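Arabinose metabolism transcriptional repressor (Bacillus subtilis, PDB 4EGZ) binds DNA through a winged helix-turn-helix domain of the GntR family and probably represses genes of arabinose metabolism. Local coordinates at residues P48-L53 with T63-I68. Sequence-based numbering, arbitrary orientation.
Sequences PTENEL and TIRKAI. With nucleotides of chain D.
Where E50 meets I64, the start of helix 50-57 comes against the side of helix 61-73, and the CA atoms of E50 and I64 lie 6.5 Å apart: a worked example of how the first helix of a helix-turn-helix packs on the second, the recognition helix in this family. The apolar floor is set by I64, whose CD1 lies 3.8 Å from L53 CB while its CG2 faces the CA of E50; I68 CD1 continues the seam under E50 CG. Above this floor the pair turns polar, and each helix holds a neighbouring backbone phosphate. With CG anti to the carbonyl carbon (chi1 -73°) and the chain extended beyond it, E50 rests its CG against I64 and I68 and carries its carboxylate on to R65, where OE2 of E50 forms a salt bridge of 3.0 Å with R65 NH1. Carboxylate and guanidinium planes stand 67° apart. The same NH1 donates to OP2 of DG7 of chain D at 2.7 Å, so one nitrogen serves protein and DNA together. At the helix start, E50 N gives a nearly straight bond (2.9 Å, 163°) to OP2 of DT6 of chain D. Were R65 an alanine, the DG7 phosphate would probably lose this donor, and E50 would keep only R61, at OE1, of its two arginine partners. Behind the pair, helix 24-37 packs on T63 and A67, and helix 61-73 leads into the two-stranded wing of 77-80 and 84-87.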
ATOM      1  N   PRO B  48      20.298  11.679  -4.919  1.00 46.81           N
ATOM      2  CA  PRO B  48      19.396  12.788  -5.187  1.00 58.76           C
ATOM      3  C   PRO B  48      18.124  12.397  -4.510  1.00 77.09           C
ATOM      4  O   PRO B  48      17.672  11.263  -4.666  1.00 95.50           O
ATOM      5  CB  PRO B  48      19.227  12.738  -6.704  1.00 54.49           C
ATOM      6  CG  PRO B  48      20.496  12.149  -7.196  1.00 49.92           C
ATOM      7  CD  PRO B  48      20.921  11.159  -6.149  1.00 40.00           C
ATOM      8  N   THR B  49      17.540  13.312  -3.759  1.00 45.48           N
ATOM      9  CA  THR B  49      16.293  12.930  -3.075  1.00 57.76           C
ATOM     10  C   THR B  49      15.043  12.196  -3.569  1.00 53.59           C
ATOM     11  O   THR B  49      14.894  11.983  -4.774  1.00 47.05           O
ATOM     12  CB  THR B  49      15.987  14.428  -2.814  1.00 55.45           C
ATOM     13  OG1 THR B  49      15.921  14.668  -1.404  1.00 67.30           O
ATOM     14  CG2 THR B  49      14.674  14.847  -3.441  1.00 43.05           C
ATOM     15  N   GLU B  50      14.111  11.877  -2.682  1.00 47.74           N
ATOM     16  CA  GLU B  50      12.939  11.128  -3.120  1.00 42.83           C
ATOM     17  C   GLU B  50      12.099  11.960  -4.082  1.00 39.68           C
ATOM     18  O   GLU B  50      11.681  11.475  -5.147  1.00 40.23           O
ATOM     19  CB  GLU B  50      12.128  10.637  -1.928  1.00 42.59           C
ATOM     20  CG  GLU B  50      12.781   9.493  -1.164  1.00 35.65           C
ATOM     21  CD  GLU B  50      11.984   9.094   0.080  1.00 51.04           C
ATOM     22  OE1 GLU B  50      10.886   9.667   0.300  1.00 39.75           O
ATOM     23  OE2 GLU B  50      12.463   8.214   0.834  1.00 49.46           O
ATOM     24  N   ASN B  51      11.897  13.224  -3.719  1.00 32.25           N
ATOM     25  CA  ASN B  51      11.188  14.179  -4.565  1.00 50.43           C
ATOM     26  C   ASN B  51      11.855  14.315  -5.932  1.00 49.08           C
ATOM     27  O   ASN B  51      11.221  14.129  -6.981  1.00 47.23           O
ATOM     28  CB  ASN B  51      11.132  15.546  -3.876  1.00 49.67           C
ATOM     29  CG  ASN B  51       9.918  16.364  -4.292  1.00 67.30           C
ATOM     30  OD1 ASN B  51       8.829  16.201  -3.737  1.00 80.92           O
ATOM     31  ND2 ASN B  51      10.100  17.251  -5.263  1.00 66.98           N
ATOM     32  N   GLU B  52      13.143  14.638  -5.904  1.00 49.10           N
ATOM     33  CA  GLU B  52      13.935  14.763  -7.116  1.00 52.90           C
ATOM     34  C   GLU B  52      13.802  13.502  -7.953  1.00 39.05           C
ATOM     35  O   GLU B  52      13.506  13.566  -9.146  1.00 41.63           O
ATOM     36  CB  GLU B  52      15.408  15.012  -6.778  1.00 64.91           C
ATOM     37  CG  GLU B  52      16.274  15.321  -7.984  1.00 81.54           C
ATOM     38  CD  GLU B  52      15.770  16.524  -8.761  1.00 94.06           C
ATOM     39  OE1 GLU B  52      15.017  17.336  -8.181  1.00 96.40           O
ATOM     40  OE2 GLU B  52      16.121  16.654  -9.953  1.00 98.20           O
ATOM     41  N   LEU B  53      14.012  12.356  -7.313  1.00 42.26           N
ATOM     42  CA  LEU B  53      13.978  11.075  -8.002  1.00 36.19           C
ATOM     43  C   LEU B  53      12.653  10.881  -8.718  1.00 44.07           C
ATOM     44  O   LEU B  53      12.621  10.431  -9.864  1.00 38.39           O
ATOM     45  CB  LEU B  53      14.232   9.926  -7.026  1.00 30.89           C
ATOM     46  CG  LEU B  53      15.645   9.346  -6.967  1.00 33.82           C
ATOM     47  CD1 LEU B  53      16.599  10.204  -7.763  1.00 34.74           C
ATOM     48  CD2 LEU B  53      16.118   9.177  -5.529  1.00 46.57           C
ATOM     49  N   THR B  63       6.796   4.352  -5.547  1.00 41.56           N
ATOM     50  CA  THR B  63       7.652   3.552  -6.421  1.00 30.61           C
ATOM     51  C   THR B  63       9.128   3.763  -6.058  1.00 26.40           C
ATOM     52  O   THR B  63       9.906   2.798  -5.897  1.00 34.29           O
ATOM     53  CB  THR B  63       7.377   3.883  -7.898  1.00 47.13           C
ATOM     54  OG1 THR B  63       6.086   3.365  -8.261  1.00 39.66           O
ATOM     55  CG2 THR B  63       8.449   3.279  -8.810  1.00 50.64           C
ATOM     56  N   ILE B  64       9.494   5.031  -5.891  1.00 27.19           N
ATOM     57  CA  ILE B  64      10.836   5.411  -5.467  1.00 32.98           C
ATOM     58  C   ILE B  64      11.193   4.775  -4.127  1.00 39.65           C
ATOM     59  O   ILE B  64      12.258   4.168  -3.969  1.00 33.55           O
ATOM     60  CB  ILE B  64      10.951   6.938  -5.312  1.00 38.40           C
ATOM     61  CG1 ILE B  64      10.635   7.643  -6.635  1.00 33.06           C
ATOM     62  CG2 ILE B  64      12.336   7.314  -4.829  1.00 40.47           C
ATOM     63  CD1 ILE B  64      11.613   7.318  -7.755  1.00 39.08           C
ATOM     64  N   ARG B  65      10.292   4.927  -3.162  1.00 36.31           N
ATOM     65  CA  ARG B  65      10.503   4.397  -1.822  1.00 38.51           C
ATOM     66  C   ARG B  65      10.596   2.874  -1.824  1.00 38.95           C
ATOM     67  O   ARG B  65      11.333   2.293  -1.040  1.00 39.42           O
ATOM     68  CB  ARG B  65       9.395   4.862  -0.875  1.00 45.23           C
ATOM     69  CG  ARG B  65       9.466   6.336  -0.518  1.00 51.81           C
ATOM     70  CD  ARG B  65       8.541   6.659   0.653  1.00 49.01           C
ATOM     71  NE  ARG B  65       8.700   5.707   1.748  1.00 45.97           N
ATOM     72  CZ  ARG B  65       9.635   5.802   2.686  1.00 53.20           C
ATOM     73  NH1 ARG B  65      10.501   6.808   2.662  1.00 46.64           N
ATOM     74  NH2 ARG B  65       9.708   4.883   3.640  1.00 55.34           N
ATOM     75  N   LYS B  66       9.843   2.228  -2.702  1.00 33.60           N
ATOM     76  CA  LYS B  66       9.921   0.779  -2.827  1.00 31.60           C
ATOM     77  C   LYS B  66      11.332   0.372  -3.318  1.00 52.64           C
ATOM     78  O   LYS B  66      12.010  -0.475  -2.707  1.00 51.50           O
ATOM     79  CB  LYS B  66       8.806   0.289  -3.756  1.00 31.29           C
ATOM     80  CG  LYS B  66       8.892  -1.170  -4.196  1.00 39.26           C
ATOM     81  CD  LYS B  66       8.951  -2.126  -3.021  1.00 47.94           C
ATOM     82  CE  LYS B  66       8.786  -3.570  -3.483  1.00 51.71           C
ATOM     83  NZ  LYS B  66       9.484  -4.554  -2.590  1.00 47.36           N
ATOM     84  N   ALA B  67      11.792   1.003  -4.397  1.00 48.39           N
ATOM     85  CA  ALA B  67      13.150   0.736  -4.891  1.00 40.41           C
ATOM     86  C   ALA B  67      14.219   0.956  -3.812  1.00 32.99           C
ATOM     87  O   ALA B  67      15.016   0.058  -3.492  1.00 34.91           O
ATOM     88  CB  ALA B  67      13.450   1.602  -6.114  1.00 32.19           C
ATOM     89  N   ILE B  68      14.227   2.157  -3.247  1.00 36.49           N
ATOM     90  CA  ILE B  68      15.180   2.507  -2.201  1.00 43.56           C
ATOM     91  C   ILE B  68      15.128   1.539  -1.016  1.00 47.39           C
ATOM     92  O   ILE B  68      16.158   1.068  -0.548  1.00 34.97           O
ATOM     93  CB  ILE B  68      14.939   3.934  -1.709  1.00 47.42           C
ATOM     94  CG1 ILE B  68      15.451   4.933  -2.752  1.00 42.79           C
ATOM     95  CG2 ILE B  68      15.631   4.157  -0.375  1.00 49.76           C
ATOM     96  CD1 ILE B  68      15.029   6.364  -2.499  1.00 37.15           C
TER
ATOM     97  P    DT D   6      15.045  11.929   1.155  1.00 50.28           P
ATOM     98  OP1  DT D   6      16.216  11.110   0.761  1.00 51.90           O
ATOM     99  OP2  DT D   6      13.996  12.265   0.165  1.00 40.84           O
ATOM    100  O5'  DT D   6      14.347  11.201   2.404  1.00 47.31           O
ATOM    101  C5'  DT D   6      15.158  10.809   3.507  1.00 42.08           C
ATOM    102  C4'  DT D   6      14.346  10.324   4.697  1.00 45.99           C
ATOM    103  O4'  DT D   6      13.379  11.338   5.083  1.00 40.75           O
ATOM    104  C3'  DT D   6      13.561   9.041   4.450  1.00 42.24           C
ATOM    105  O3'  DT D   6      13.623   8.228   5.612  1.00 45.84           O
ATOM    106  C2'  DT D   6      12.153   9.557   4.193  1.00 43.82           C
ATOM    107  C1'  DT D   6      12.116  10.718   5.175  1.00 42.89           C
ATOM    108  N1   DT D   6      11.047  11.709   4.897  1.00 47.88           N
ATOM    109  C2   DT D   6      10.176  12.015   5.912  1.00 47.11           C
ATOM    110  O2   DT D   6      10.255  11.524   7.020  1.00 49.12           O
ATOM    111  N3   DT D   6       9.210  12.924   5.592  1.00 46.20           N
ATOM    112  C4   DT D   6       9.015  13.554   4.384  1.00 52.08           C
ATOM    113  O4   DT D   6       8.102  14.366   4.220  1.00 43.56           O
ATOM    114  C5   DT D   6       9.964  13.188   3.356  1.00 50.16           C
ATOM    115  C7   DT D   6       9.866  13.792   1.986  1.00 35.60           C
ATOM    116  C6   DT D   6      10.920  12.291   3.652  1.00 41.87           C
ATOM    117  P    DG D   7      13.051   6.726   5.580  1.00 49.62           P
ATOM    118  OP1  DG D   7      13.977   5.873   6.352  1.00 53.28           O
ATOM    119  OP2  DG D   7      12.734   6.387   4.175  1.00 57.82           O
ATOM    120  O5'  DG D   7      11.669   6.832   6.392  1.00 52.18           O
ATOM    121  C5'  DG D   7      11.654   7.222   7.761  1.00 48.72           C
ATOM    122  C4'  DG D   7      10.258   7.125   8.370  1.00 56.32           C
ATOM    123  O4'  DG D   7       9.479   8.312   8.061  1.00 48.02           O
ATOM    124  C3'  DG D   7       9.432   5.922   7.919  1.00 59.10           C
ATOM    125  O3'  DG D   7       8.855   5.288   9.054  1.00 63.97           O
ATOM    126  C2'  DG D   7       8.370   6.519   7.001  1.00 49.25           C
ATOM    127  C1'  DG D   7       8.223   7.937   7.539  1.00 46.95           C
ATOM    128  N9   DG D   7       7.832   8.902   6.518  1.00 52.74           N
ATOM    129  C8   DG D   7       8.455   9.165   5.325  1.00 55.15           C
ATOM    130  N7   DG D   7       7.856  10.092   4.624  1.00 49.53           N
ATOM    131  C5   DG D   7       6.767  10.458   5.396  1.00 59.39           C
ATOM    132  C6   DG D   7       5.748  11.414   5.154  1.00 64.81           C
ATOM    133  O6   DG D   7       5.607  12.153   4.164  1.00 64.27           O
ATOM    134  N1   DG D   7       4.830  11.470   6.212  1.00 56.88           N
ATOM    135  C2   DG D   7       4.899  10.685   7.345  1.00 62.20           C
ATOM    136  N2   DG D   7       3.946  10.845   8.273  1.00 57.70           N
ATOM    137  N3   DG D   7       5.846   9.787   7.573  1.00 63.31           N
ATOM    138  C4   DG D   7       6.742   9.733   6.564  1.00 63.36           C
ATOM    139  P    DA D   5      15.544  18.623   0.399  1.00 82.21           P
ATOM    140  OP1  DA D   5      16.986  18.716   0.073  1.00 74.74           O
ATOM    141  OP2  DA D   5      14.509  18.920  -0.623  1.00 81.23           O
ATOM    142  O5'  DA D   5      15.274  17.153   0.958  1.00 85.06           O
ATOM    143  C5'  DA D   5      16.164  16.621   1.927  1.00 69.11           C
ATOM    144  C4'  DA D   5      15.489  15.493   2.679  1.00 58.16           C
ATOM    145  O4'  DA D   5      14.484  16.045   3.562  1.00 58.14           O
ATOM    146  C3'  DA D   5      14.787  14.478   1.784  1.00 48.78           C
ATOM    147  O3'  DA D   5      15.597  13.303   1.780  1.00 44.27           O
ATOM    148  C2'  DA D   5      13.412  14.269   2.425  1.00 51.40           C
ATOM    149  C1'  DA D   5      13.454  15.098   3.712  1.00 56.52           C
ATOM    150  N9   DA D   5      12.228  15.822   4.037  1.00 56.06           N
ATOM    151  C8   DA D   5      11.566  16.763   3.294  1.00 48.50           C
ATOM    152  N7   DA D   5      10.483  17.233   3.878  1.00 59.91           N
ATOM    153  C5   DA D   5      10.439  16.559   5.094  1.00 57.65           C
ATOM    154  C6   DA D   5       9.543  16.579   6.195  1.00 66.95           C
ATOM    155  N6   DA D   5       8.447  17.340   6.311  1.00 72.65           N
ATOM    156  N1   DA D   5       9.821  15.763   7.226  1.00 63.70           N
ATOM    157  C2   DA D   5      10.899  14.979   7.184  1.00 65.94           C
ATOM    158  N3   DA D   5      11.810  14.868   6.221  1.00 51.25           N
ATOM    159  C4   DA D   5      11.513  15.687   5.199  1.00 55.60           C
TER